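Local coordinates for protein 3-guanidinopropionase (Pseudomonas aeruginosa, PDB 3NIQ) that hydrolyses 3-guanidinopropanoate to urea and beta-alanine as a manganese-dependent homohexameric enzyme of the arginase family, at residues Ala34-Leu39 against Leu82-Asp87; Ile77-Leu82 against Met302-Leu307; Gly19-Met24 against Val61-Ser66; Gly38-Pro43 against Gly89-Asn94. One frame throughout, in Å; residues are numbered along the deposited sequence.

Contact 1: residues Ala34-Leu39 against Leu82-Asp87; sequences ALQVGL and LVRVGD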
loop_
_atom_site.group_PDB
_atom_site.type_symbol
_atom_site.label_atom_id
_atom_site.label_comp_id
_atom_site.label_asym_id
_atom_site.label_seq_id
_atom_site.Cartn_x
_atom_site.Cartn_y
_atom_site.Cartn_z
ATOM N N ALA A 34 25.177 21.134 -25.539
ATOM C CA ALA A 34 24.322 22.242 -25.112
ATOM C C ALA A 34 24.404 22.494 -23.595
ATOM O O ALA A 34 23.934 23.522 -23.119
ATOM C CB ALA A 34 22.876 21.994 -25.547
ATOM N N LEU A 35 25.024 21.572 -22.844
ATOM C CA LEU A 35 24.995 21.606 -21.369
ATOM C C LEU A 35 26.369 21.500 -20.707
ATOM O O LEU A 35 27.288 20.924 -21.277
ATOM C CB LEU A 35 24.125 20.449 -20.838
ATOM C CG LEU A 35 22.690 20.410 -21.349
ATOM C CD1 LEU A 35 22.009 19.101 -20.961
ATOM C CD2 LEU A 35 21.947 21.619 -20.823
ATOM N N GLN A 36 26.484 22.024 -19.486
ATOM C CA GLN A 36 27.697 21.868 -18.687
ATOM C C GLN A 36 27.551 20.742 -17.670
ATOM O O GLN A 36 28.536 20.078 -17.316
ATOM C CB GLN A 36 28.066 23.176 -17.982
ATOM C CG GLN A 36 28.500 24.291 -18.948
ATOM C CD GLN A 36 28.604 25.606 -18.223
ATOM O OE1 GLN A 36 27.616 26.296 -18.052
ATOM N NE2 GLN A 36 29.788 25.922 -17.726
ATOM N N VAL A 37 26.315 20.530 -17.212
ATOM C CA VAL A 37 25.979 19.381 -16.362
ATOM C C VAL A 37 24.742 18.719 -16.983
ATOM O O VAL A 37 23.692 19.357 -17.132
ATOM C CB VAL A 37 25.710 19.804 -14.894
ATOM C CG1 VAL A 37 25.218 18.620 -14.037
ATOM C CG2 VAL A 37 26.950 20.439 -14.268
ATOM N N GLY A 38 24.871 17.446 -17.340
ATOM C CA GLY A 38 23.762 16.669 -17.915
ATOM C C GLY A 38 23.115 15.747 -16.906
ATOM O O GLY A 38 23.810 14.985 -16.232
ATOM N N LEU A 39 21.793 15.828 -16.791
ATOM C CA LEU A 39 21.027 14.974 -15.896
ATOM C C LEU A 39 20.508 13.809 -16.698
ATOM O O LEU A 39 19.759 13.982 -17.655
ATOM C CB LEU A 39 19.869 15.726 -15.215
ATOM C CG LEU A 39 20.179 17.109 -14.630
ATOM C CD1 LEU A 39 18.954 17.673 -13.867
ATOM C CD2 LEU A 39 21.424 17.119 -13.738
ATOM N N LEU A 82 24.522 29.308 -12.045
ATOM C CA LEU A 82 25.954 29.041 -12.162
ATOM C C LEU A 82 26.349 28.458 -13.510
ATOM O O LEU A 82 27.302 28.925 -14.123
ATOM C CB LEU A 82 26.451 28.109 -11.052
ATOM C CG LEU A 82 26.794 28.725 -9.720
ATOM C CD1 LEU A 82 27.549 27.682 -8.887
ATOM C CD2 LEU A 82 27.653 29.991 -9.946
ATOM N N VAL A 83 25.627 27.438 -13.968
ATOM C CA VAL A 83 25.998 26.727 -15.208
ATOM C C VAL A 83 24.760 26.259 -15.953
ATOM O O VAL A 83 23.637 26.392 -15.447
ATOM C CB VAL A 83 26.906 25.487 -14.918
ATOM C CG1 VAL A 83 28.106 25.881 -14.067
ATOM C CG2 VAL A 83 26.105 24.373 -14.227
ATOM N N ARG A 84 24.958 25.723 -17.154
ATOM C CA ARG A 84 23.862 25.186 -17.942
ATOM C C ARG A 84 23.563 23.729 -17.571
ATOM O O ARG A 84 24.413 22.836 -17.744
ATOM C CB ARG A 84 24.177 25.298 -19.429
ATOM C CG ARG A 84 24.439 26.745 -19.900
ATOM C CD ARG A 84 24.895 26.767 -21.361
ATOM N NE ARG A 84 23.953 26.010 -22.188
ATOM C CZ ARG A 84 22.866 26.518 -22.770
ATOM N NH1 ARG A 84 22.578 27.813 -22.643
ATOM N NH2 ARG A 84 22.078 25.727 -23.502
ATOM N N VAL A 85 22.348 23.512 -17.071
ATOM C CA VAL A 85 21.866 22.199 -16.621
ATOM C C VAL A 85 20.649 21.802 -17.445
ATOM O O VAL A 85 19.794 22.641 -17.778
ATOM C CB VAL A 85 21.484 22.214 -15.114
ATOM C CG1 VAL A 85 21.292 20.777 -14.577
ATOM C CG2 VAL A 85 22.563 22.915 -14.297
ATOM N N GLY A 86 20.565 20.523 -17.787
ATOM C CA GLY A 86 19.436 20.044 -18.573
ATOM C C GLY A 86 19.158 18.571 -18.387
ATOM O O GLY A 86 20.009 17.832 -17.882
ATOM N N ASP A 87 17.959 18.150 -18.787
ATOM C CA ASP A 87 17.582 16.732 -18.772
ATOM C C ASP A 87 18.012 16.154 -20.106
ATOM O O ASP A 87 17.432 16.449 -21.147
ATOM C CB ASP A 87 16.066 16.548 -18.522
ATOM C CG ASP A 87 15.661 15.079 -18.334
ATOM O OD1 ASP A 87 16.311 14.199 -18.920
ATOM O OD2 ASP A 87 14.680 14.799 -17.607
HETATM O O HOH W 1 29.790 28.463 -15.934
#

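Contact 2: residues Ile77-Leu82 against Met302-Leu307; sequences IAPYDL and MMFELL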
loop_
_atom_site.group_PDB
_atom_site.type_symbol
_atom_site.label_atom_id
_atom_site.label_comp_id
_atom_site.label_asym_id
_atom_site.label_seq_id
_atom_site.Cartn_x
_atom_site.Cartn_y
_atom_site.Cartn_z
ATOM N N ILE A 77 24.034 27.967 -3.148
ATOM C CA ILE A 77 24.313 27.672 -4.549
ATOM C C ILE A 77 23.010 27.684 -5.338
ATOM O O ILE A 77 22.001 27.120 -4.903
ATOM C CB ILE A 77 25.027 26.322 -4.722
ATOM C CG1 ILE A 77 26.372 26.351 -3.972
ATOM C CG2 ILE A 77 25.206 25.999 -6.221
ATOM C CD1 ILE A 77 27.066 24.979 -3.769
ATOM N N ALA A 78 23.028 28.365 -6.478
ATOM C CA ALA A 78 21.903 28.371 -7.390
ATOM C C ALA A 78 22.432 27.739 -8.683
ATOM O O ALA A 78 22.953 28.444 -9.551
ATOM C CB ALA A 78 21.416 29.810 -7.625
ATOM N N PRO A 79 22.326 26.393 -8.797
ATOM C CA PRO A 79 23.015 25.637 -9.848
ATOM C C PRO A 79 22.699 26.102 -11.272
ATOM O O PRO A 79 23.600 26.161 -12.115
ATOM C CB PRO A 79 22.533 24.195 -9.635
ATOM C CG PRO A 79 21.273 24.311 -8.855
ATOM C CD PRO A 79 21.471 25.521 -7.971
ATOM N N TYR A 80 21.439 26.416 -11.531
ATOM C CA TYR A 80 21.010 26.751 -12.873
ATOM C C TYR A 80 21.492 28.129 -13.315
ATOM O O TYR A 80 21.575 28.372 -14.512
ATOM C CB TYR A 80 19.492 26.626 -12.998
ATOM C CG TYR A 80 18.984 25.377 -12.319
ATOM C CD1 TYR A 80 19.370 24.102 -12.763
ATOM C CD2 TYR A 80 18.140 25.464 -11.218
ATOM C CE1 TYR A 80 18.906 22.950 -12.112
ATOM C CE2 TYR A 80 17.691 24.333 -10.568
ATOM C CZ TYR A 80 18.077 23.082 -11.014
ATOM O OH TYR A 80 17.629 21.968 -10.357
ATOM N N ASP A 81 21.784 29.015 -12.354
ATOM C CA ASP A 81 22.403 30.316 -12.657
ATOM C C ASP A 81 23.895 30.154 -12.865
ATOM O O ASP A 81 24.456 30.756 -13.782
ATOM C CB ASP A 81 22.142 31.364 -11.562
ATOM C CG ASP A 81 20.681 31.800 -11.499
ATOM O OD1 ASP A 81 19.985 31.741 -12.527
ATOM O OD2 ASP A 81 20.233 32.203 -10.412
ATOM N N LEU A 82 24.522 29.308 -12.045
ATOM C CA LEU A 82 25.954 29.041 -12.162
ATOM C C LEU A 82 26.349 28.458 -13.510
ATOM O O LEU A 82 27.302 28.925 -14.123
ATOM C CB LEU A 82 26.451 28.109 -11.052
ATOM C CG LEU A 82 26.794 28.725 -9.720
ATOM C CD1 LEU A 82 27.549 27.682 -8.887
ATOM C CD2 LEU A 82 27.653 29.991 -9.946
ATOM N N MET A 302 18.939 13.998 -3.036
ATOM C CA MET A 302 20.391 13.779 -3.117
ATOM C C MET A 302 20.929 14.206 -4.499
ATOM O O MET A 302 22.010 14.790 -4.606
ATOM C CB MET A 302 20.728 12.324 -2.799
ATOM C CG MET A 302 20.273 11.880 -1.400
ATOM S SD MET A 302 20.920 12.947 -0.085
ATOM C CE MET A 302 22.674 12.978 -0.470
ATOM N N MET A 303 20.140 13.976 -5.539
ATOM C CA MET A 303 20.506 14.423 -6.876
ATOM C C MET A 303 20.720 15.942 -6.863
ATOM O O MET A 303 21.743 16.444 -7.351
ATOM C CB MET A 303 19.394 14.070 -7.869
ATOM C CG MET A 303 19.756 14.365 -9.339
ATOM S SD MET A 303 18.473 13.865 -10.479
ATOM C CE MET A 303 19.414 13.823 -12.012
ATOM N N PHE A 304 19.758 16.668 -6.291
ATOM C CA PHE A 304 19.911 18.117 -6.147
ATOM C C PHE A 304 21.131 18.501 -5.298
ATOM O O PHE A 304 21.861 19.430 -5.657
ATOM C CB PHE A 304 18.649 18.755 -5.571
ATOM C CG PHE A 304 18.723 20.257 -5.506
ATOM C CD1 PHE A 304 18.575 21.023 -6.656
ATOM C CD2 PHE A 304 18.964 20.906 -4.304
ATOM C CE1 PHE A 304 18.670 22.404 -6.617
ATOM C CE2 PHE A 304 19.048 22.324 -4.263
ATOM C CZ PHE A 304 18.893 23.045 -5.410
ATOM N N GLU A 305 21.347 17.820 -4.169
ATOM C CA GLU A 305 22.506 18.135 -3.319
ATOM C C GLU A 305 23.792 18.020 -4.158
ATOM O O GLU A 305 24.662 18.881 -4.093
ATOM C CB GLU A 305 22.619 17.190 -2.119
ATOM C CG GLU A 305 21.420 17.160 -1.173
ATOM C CD GLU A 305 21.415 18.328 -0.210
ATOM O OE1 GLU A 305 22.473 18.982 -0.050
ATOM O OE2 GLU A 305 20.346 18.594 0.375
ATOM N N LEU A 306 23.884 16.943 -4.932
ATOM C CA LEU A 306 25.044 16.664 -5.789
ATOM C C LEU A 306 25.162 17.639 -6.956
ATOM O O LEU A 306 26.277 18.017 -7.343
ATOM C CB LEU A 306 24.968 15.239 -6.336
ATOM C CG LEU A 306 25.197 14.126 -5.327
ATOM C CD1 LEU A 306 24.742 12.793 -5.934
ATOM C CD2 LEU A 306 26.648 14.066 -4.872
ATOM N N LEU A 307 24.013 18.040 -7.513
ATOM C CA LEU A 307 23.982 18.992 -8.614
ATOM C C LEU A 307 24.651 20.302 -8.204
ATOM O O LEU A 307 25.408 20.895 -8.965
ATOM C CB LEU A 307 22.538 19.264 -9.069
ATOM C CG LEU A 307 22.290 20.472 -9.981
ATOM C CD1 LEU A 307 23.122 20.390 -11.269
ATOM C CD2 LEU A 307 20.809 20.596 -10.340
#

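Contact 3: residues Gly19-Met24 against Val61-Ser66; sequences GIPTFM and VRNLSS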
loop_
_atom_site.group_PDB
_atom_site.type_symbol
_atom_site.label_atom_id
_atom_site.label_comp_id
_atom_site.label_asym_id
_atom_site.label_seq_id
_atom_site.Cartn_x
_atom_site.Cartn_y
_atom_site.Cartn_z
ATOM N N GLY A 19 2.942 20.100 -15.468
ATOM C CA GLY A 19 4.057 20.177 -16.387
ATOM C C GLY A 19 4.662 18.805 -16.651
ATOM O O GLY A 19 4.543 17.887 -15.831
ATOM N N ILE A 20 5.322 18.664 -17.792
ATOM C CA ILE A 20 5.931 17.381 -18.161
ATOM C C ILE A 20 7.066 17.085 -17.174
ATOM O O ILE A 20 7.852 17.964 -16.862
ATOM C CB ILE A 20 6.370 17.375 -19.646
ATOM C CG1 ILE A 20 5.126 17.564 -20.529
ATOM C CG2 ILE A 20 7.105 16.060 -20.015
ATOM C CD1 ILE A 20 5.410 18.018 -21.948
ATOM N N PRO A 21 7.083 15.871 -16.602
ATOM C CA PRO A 21 8.034 15.628 -15.510
ATOM C C PRO A 21 9.465 15.269 -15.954
ATOM O O PRO A 21 9.848 14.101 -15.943
ATOM C CB PRO A 21 7.384 14.478 -14.722
ATOM C CG PRO A 21 6.567 13.734 -15.731
ATOM C CD PRO A 21 6.078 14.794 -16.719
ATOM N N THR A 22 10.251 16.281 -16.307
ATOM C CA THR A 22 11.684 16.094 -16.551
ATOM C C THR A 22 12.461 16.305 -15.245
ATOM O O THR A 22 11.929 16.871 -14.294
ATOM C CB THR A 22 12.193 17.150 -17.541
ATOM O OG1 THR A 22 11.782 18.433 -17.076
ATOM C CG2 THR A 22 11.626 16.934 -18.933
ATOM N N PHE A 23 13.732 15.896 -15.197
ATOM C CA PHE A 23 14.523 16.138 -13.994
ATOM C C PHE A 23 14.477 17.619 -13.635
ATOM O O PHE A 23 14.773 18.468 -14.476
ATOM C CB PHE A 23 15.980 15.711 -14.191
ATOM C CG PHE A 23 16.187 14.234 -14.142
ATOM C CD1 PHE A 23 15.769 13.495 -13.023
ATOM C CD2 PHE A 23 16.822 13.574 -15.199
ATOM C CE1 PHE A 23 15.967 12.105 -12.968
ATOM C CE2 PHE A 23 17.049 12.200 -15.141
ATOM C CZ PHE A 23 16.594 11.460 -14.019
ATOM N N MET A 24 14.094 17.911 -12.391
ATOM C CA MET A 24 14.031 19.278 -11.857
ATOM C C MET A 24 13.126 20.182 -12.711
ATOM O O MET A 24 13.244 21.394 -12.639
ATOM C CB MET A 24 15.439 19.893 -11.746
ATOM C CG MET A 24 16.517 18.970 -11.134
ATOM S SD MET A 24 16.148 18.522 -9.441
ATOM C CE MET A 24 17.557 17.439 -9.069
ATOM N N VAL A 61 12.199 9.146 -9.996
ATOM C CA VAL A 61 13.033 10.279 -9.539
ATOM C C VAL A 61 12.732 11.563 -10.357
ATOM O O VAL A 61 12.696 12.663 -9.799
ATOM C CB VAL A 61 14.562 9.934 -9.537
ATOM C CG1 VAL A 61 15.412 11.187 -9.292
ATOM C CG2 VAL A 61 14.864 8.900 -8.444
ATOM N N ARG A 62 12.513 11.437 -11.668
ATOM C CA ARG A 62 12.118 12.613 -12.458
ATOM C C ARG A 62 10.847 13.188 -11.860
ATOM O O ARG A 62 10.740 14.385 -11.625
ATOM C CB ARG A 62 11.841 12.266 -13.933
ATOM C CG ARG A 62 13.091 12.080 -14.795
ATOM C CD ARG A 62 12.761 12.054 -16.292
ATOM N NE ARG A 62 13.961 12.171 -17.122
ATOM C CZ ARG A 62 14.699 11.142 -17.546
ATOM N NH1 ARG A 62 14.369 9.896 -17.213
ATOM N NH2 ARG A 62 15.769 11.358 -18.311
ATOM N N ASN A 63 9.896 12.304 -11.610
ATOM C CA ASN A 63 8.608 12.698 -11.081
ATOM C C ASN A 63 8.685 13.474 -9.773
ATOM O O ASN A 63 8.171 14.592 -9.671
ATOM C CB ASN A 63 7.766 11.456 -10.892
ATOM C CG ASN A 63 6.309 11.775 -10.868
ATOM O OD1 ASN A 63 5.785 12.272 -9.873
ATOM N ND2 ASN A 63 5.643 11.536 -11.996
ATOM N N LEU A 64 9.345 12.877 -8.779
ATOM C CA LEU A 64 9.500 13.500 -7.474
ATOM C C LEU A 64 10.424 14.711 -7.474
ATOM O O LEU A 64 10.300 15.581 -6.598
ATOM C CB LEU A 64 9.986 12.472 -6.437
ATOM C CG LEU A 64 8.865 11.700 -5.738
ATOM C CD1 LEU A 64 7.954 12.650 -4.876
ATOM C CD2 LEU A 64 8.002 10.877 -6.680
ATOM N N SER A 65 11.337 14.778 -8.443
ATOM C CA SER A 65 12.243 15.942 -8.538
ATOM C C SER A 65 11.493 17.262 -8.803
ATOM O O SER A 65 12.069 18.335 -8.690
ATOM C CB SER A 65 13.343 15.722 -9.587
ATOM O OG SER A 65 12.841 15.895 -10.904
ATOM N N SER A 66 10.205 17.172 -9.150
ATOM C CA SER A 66 9.330 18.350 -9.224
ATOM C C SER A 66 9.272 19.124 -7.913
ATOM O O SER A 66 8.910 20.297 -7.914
ATOM C CB SER A 66 7.902 17.903 -9.564
ATOM O OG SER A 66 7.830 17.681 -10.944
HETATM O O HOH W 2 9.451 16.648 -12.674
#

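Contact 4: residues Gly38-Pro43 against Gly89-Asn94; sequences GLIGVP and GDAPVN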
loop_
_atom_site.group_PDB
_atom_site.type_symbol
_atom_site.label_atom_id
_atom_site.label_comp_id
_atom_site.label_asym_id
_atom_site.label_seq_id
_atom_site.Cartn_x
_atom_site.Cartn_y
_atom_site.Cartn_z
ATOM N N GLY A 38 24.871 17.446 -17.340
ATOM C CA GLY A 38 23.762 16.669 -17.915
ATOM C C GLY A 38 23.115 15.747 -16.906
ATOM O O GLY A 38 23.810 14.985 -16.232
ATOM N N LEU A 39 21.793 15.828 -16.791
ATOM C CA LEU A 39 21.027 14.974 -15.896
ATOM C C LEU A 39 20.508 13.809 -16.698
ATOM O O LEU A 39 19.759 13.982 -17.655
ATOM C CB LEU A 39 19.869 15.726 -15.215
ATOM C CG LEU A 39 20.179 17.109 -14.630
ATOM C CD1 LEU A 39 18.954 17.673 -13.867
ATOM C CD2 LEU A 39 21.424 17.119 -13.738
ATOM N N ILE A 40 20.968 12.620 -16.338
ATOM C CA ILE A 40 20.763 11.455 -17.186
ATOM C C ILE A 40 20.161 10.306 -16.413
ATOM O O ILE A 40 20.603 9.987 -15.301
ATOM C CB ILE A 40 22.114 10.973 -17.799
ATOM C CG1 ILE A 40 22.793 12.103 -18.594
ATOM C CG2 ILE A 40 21.872 9.753 -18.720
ATOM C CD1 ILE A 40 24.385 12.033 -18.526
ATOM N N GLY A 41 19.178 9.650 -17.014
ATOM C CA GLY A 41 18.645 8.439 -16.437
ATOM C C GLY A 41 19.305 7.204 -17.029
ATOM O O GLY A 41 19.584 7.158 -18.225
ATOM N N VAL A 42 19.570 6.191 -16.197
ATOM C CA VAL A 42 20.027 4.909 -16.726
ATOM C C VAL A 42 19.123 3.779 -16.232
ATOM O O VAL A 42 19.407 3.124 -15.209
ATOM C CB VAL A 42 21.460 4.629 -16.377
ATOM C CG1 VAL A 42 21.929 3.427 -17.190
ATOM C CG2 VAL A 42 22.328 5.874 -16.645
ATOM N N PRO A 43 18.028 3.551 -16.960
ATOM C CA PRO A 43 16.957 2.677 -16.494
ATOM C C PRO A 43 17.306 1.224 -16.770
ATOM O O PRO A 43 16.799 0.636 -17.711
ATOM C CB PRO A 43 15.752 3.145 -17.317
ATOM C CG PRO A 43 16.358 3.663 -18.614
ATOM C CD PRO A 43 17.672 4.270 -18.210
ATOM N N GLY A 89 17.783 13.164 -21.031
ATOM C CA GLY A 89 17.051 11.953 -21.397
ATOM C C GLY A 89 17.678 10.736 -20.722
ATOM O O GLY A 89 18.392 10.870 -19.710
ATOM N N ASP A 90 17.389 9.554 -21.264
ATOM C CA ASP A 90 17.913 8.299 -20.734
ATOM C C ASP A 90 18.979 7.700 -21.634
ATOM O O ASP A 90 18.841 7.727 -22.848
ATOM C CB ASP A 90 16.789 7.260 -20.605
ATOM C CG ASP A 90 15.823 7.559 -19.472
ATOM O OD1 ASP A 90 16.121 8.391 -18.577
ATOM O OD2 ASP A 90 14.752 6.935 -19.492
ATOM N N ALA A 91 20.016 7.120 -21.033
ATOM C CA ALA A 91 20.966 6.320 -21.784
ATOM C C ALA A 91 20.241 5.129 -22.468
ATOM O O ALA A 91 19.232 4.644 -21.961
ATOM C CB ALA A 91 22.061 5.821 -20.879
ATOM N N PRO A 92 20.736 4.697 -23.644
ATOM C CA PRO A 92 20.162 3.533 -24.317
ATOM C C PRO A 92 20.407 2.270 -23.480
ATOM O O PRO A 92 21.493 2.092 -22.933
ATOM C CB PRO A 92 20.925 3.487 -25.664
ATOM C CG PRO A 92 22.185 4.277 -25.422
ATOM C CD PRO A 92 21.802 5.333 -24.437
ATOM N N VAL A 93 19.391 1.424 -23.368
ATOM C CA VAL A 93 19.430 0.254 -22.511
ATOM C C VAL A 93 18.758 -0.928 -23.236
ATOM O O VAL A 93 17.879 -0.719 -24.065
ATOM C CB VAL A 93 18.705 0.572 -21.165
ATOM C CG1 VAL A 93 18.356 -0.677 -20.412
ATOM C CG2 VAL A 93 19.560 1.510 -20.288
ATOM N N ASN A 94 19.180 -2.152 -22.912
ATOM C CA ASN A 94 18.580 -3.389 -23.428
ATOM C C ASN A 94 18.283 -4.326 -22.245
ATOM O O ASN A 94 19.194 -4.955 -21.689
ATOM C CB ASN A 94 19.525 -4.070 -24.425
ATOM C CG ASN A 94 18.963 -5.387 -24.991
ATOM O OD1 ASN A 94 17.999 -5.974 -24.480
ATOM N ND2 ASN A 94 19.593 -5.861 -26.043
#

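Contact 1: residues Ala34-Leu39 against Leu82-Asp87
A34 meets R84 through its backbone carbonyl, which the arginine grips side-on: NE and NH2 both donate to A34 O, the NE to O distance being 2.7 Å, and the oxygen lies almost in the guanidinium plane. A bend at chi3 (52°) swings the guanidinium back to this carbonyl. L35 lays its two methyl groups over the G86 backbone, CD2 coming within 3.5 Å of G86 N; the absence of a side chain on G86 allows this close approach. Q36 works from both ends. Its backbone N donates to R84 O, while its OE1 accepts from R84 N at 2.9 Å, taking the place of a backbone acceptor just before the ladder starts; V83 CB rests 3.3 Å from Q36 OE1. A water joins Q36 NE2 to L82 O. With V37 the regular ladder begins: V37 N gives R84 O its second donor at 3.0 Å, and V37 O receives a weak bond from G86 N. G38 follows opposite G86. L39 N then donates to G86 O at 2.9 Å, nearly in line with the carbonyl, and L39 CD2 packs on V85 CG1 at 3.8 Å. On that face V37, L39 and V85 are covered by helix 294-317. This is parallel pairing of strands 37-42 and 85-90 in the sheet of the arginase alpha/beta fold, 85-90 being an outermost strand within this chain.

Contact 2: residues Ile77-Leu82 against Met302-Leu307
P79 and Y80, in the short helix 79-82, pack against F304 and L307 of the long helix 294-317, a helix-on-helix contact within the alpha/beta fold of the arginase family. No hydrogen bond crosses it; four buried side chains carry the whole interface. The aliphatic part centres on P79, at the first turn of its helix, whose ring crosses L307 at about a right angle, with P79 CB 3.7 Å from L307 CG. The next ring atom reaches the neighbouring aromatic group, P79 CG lying 3.9 Å from F304 CE1. L307 can serve both partners because its CG stands anti to the backbone N (chi1 166°), which sends the branch out from its helix with CD2 touching both the proline and the tyrosine. In the aromatic part, the outer end of Y80 extends toward the long helix although its CB does not point there. L307 CD2 meets the Y80 ring at CE1, 3.5 Å away. Beyond the interface Y80 also touches M24 and L26, while F304 packs on S191 of a neighbouring subunit, so this small cluster approaches a subunit boundary. The phenol oxygen ends at the rim of the phenylalanine, near its ring plane, with Y80 OH 3.9 Å from F304 CE1.

Contact 3: residues Gly19-Met24 against Val61-Ser66
F23 and R62 lie one on the other, the ring plane and guanidinium plane inclined by only 29° and their centres 4.2 Å apart, a cation-pi stack. The aliphatic stem joins in: R62 CG sits over the middle of the F23 ring, 3.5 Å from its centroid, in a CH-pi contact. An extended chain from CG to NE lets the arginine run across the ring, bringing the guanidinium over CE2 toward the rim. V61 CG1 comes to the ring edge instead, 3.8 Å from F23 CE1. At the other end of the contact S65 turns its hydroxyl toward the loop, where OG accepts from M24 N at 2.8 Å and donates to R62 O at 2.7 Å; the first bond ties the loop to segment 61-66, the second runs back to the helix backbone, and together they fix the hydroxyl's rotation. A water donates to T22 O and R62 O and accepts from S66 OG, adding a second polar link. Salt bridges to D87 and D90 help to fix the guanidinium over the ring and probably compensate its charge. The loop runs along helix 57-64 and sends F23 and M24 inward to L39 of strand 37-42 and M303 of helix 294-317; F23 also touches V122 of strand 118-123.

Contact 4: residues Gly38-Pro43 against Gly89-Asn94
P43 and V93 meet where strands 37-42 and 85-90 give way to loops, at the C-terminal ends of a parallel strand pair in the arginase-family alpha/beta fold. P43 has more surface buried here than any other residue. Its ring is approached from two directions: P43 CD lies 3.9 Å from V93 CG2, and P43 CG is 3.7 Å from D90 OD2. V93 points its CB at the proline, and with CG1 anti to the backbone N (chi1 163°) that methyl comes up to P43 O at 3.4 Å, while its sister CG2 takes the ring and V42 CG1. A91, the third main contributor, enters through both backbone and methyl. Its N donates to G41 O at 2.8 Å, and its CB packs against V42 CG2 at 4.2 Å. The other bond of this last ladder step runs from G41 N to G89 O, 3.1 Å long and nearly straight at hydrogen (169°). G41 and D90 form the bridge pair, CA atoms 4.4 Å apart; a CB on G41 would run into the D90 carboxylate. That carboxylate is held by R62 in a salt bridge and by G19 of a neighbouring subunit, placing this strand end at a subunit interface. D90 OD1 sits on the side where a G41 side chain would project, 3.3 Å from G41 CA.

How the contacts relate
Contacts 1 and 4 are successive lengths of one strand pair, sharing G38 and L39, with centres 15 Å apart. R62 of contact 3 ties both together: its NE meets D87 OD2 at 2.8 Å in contact 1, and its NH1 meets D90 OD1 at 2.7 Å in contact 4. Contact 2 lies on the helical layer over contact 1, where L307 CD1 reaches V85 CG1 at 3.8 Å, and it touches contact 3 through Y80 OH and M24 CG, 3.3 Å apart. In contact 4 the V42 side chain is about 10 Å from that of H126 and about 14 Å from a bound manganese; in contact 3 the V61 side chain is about 12 Å from that of D240. Contacts 1 and 2 lie away from the metal site.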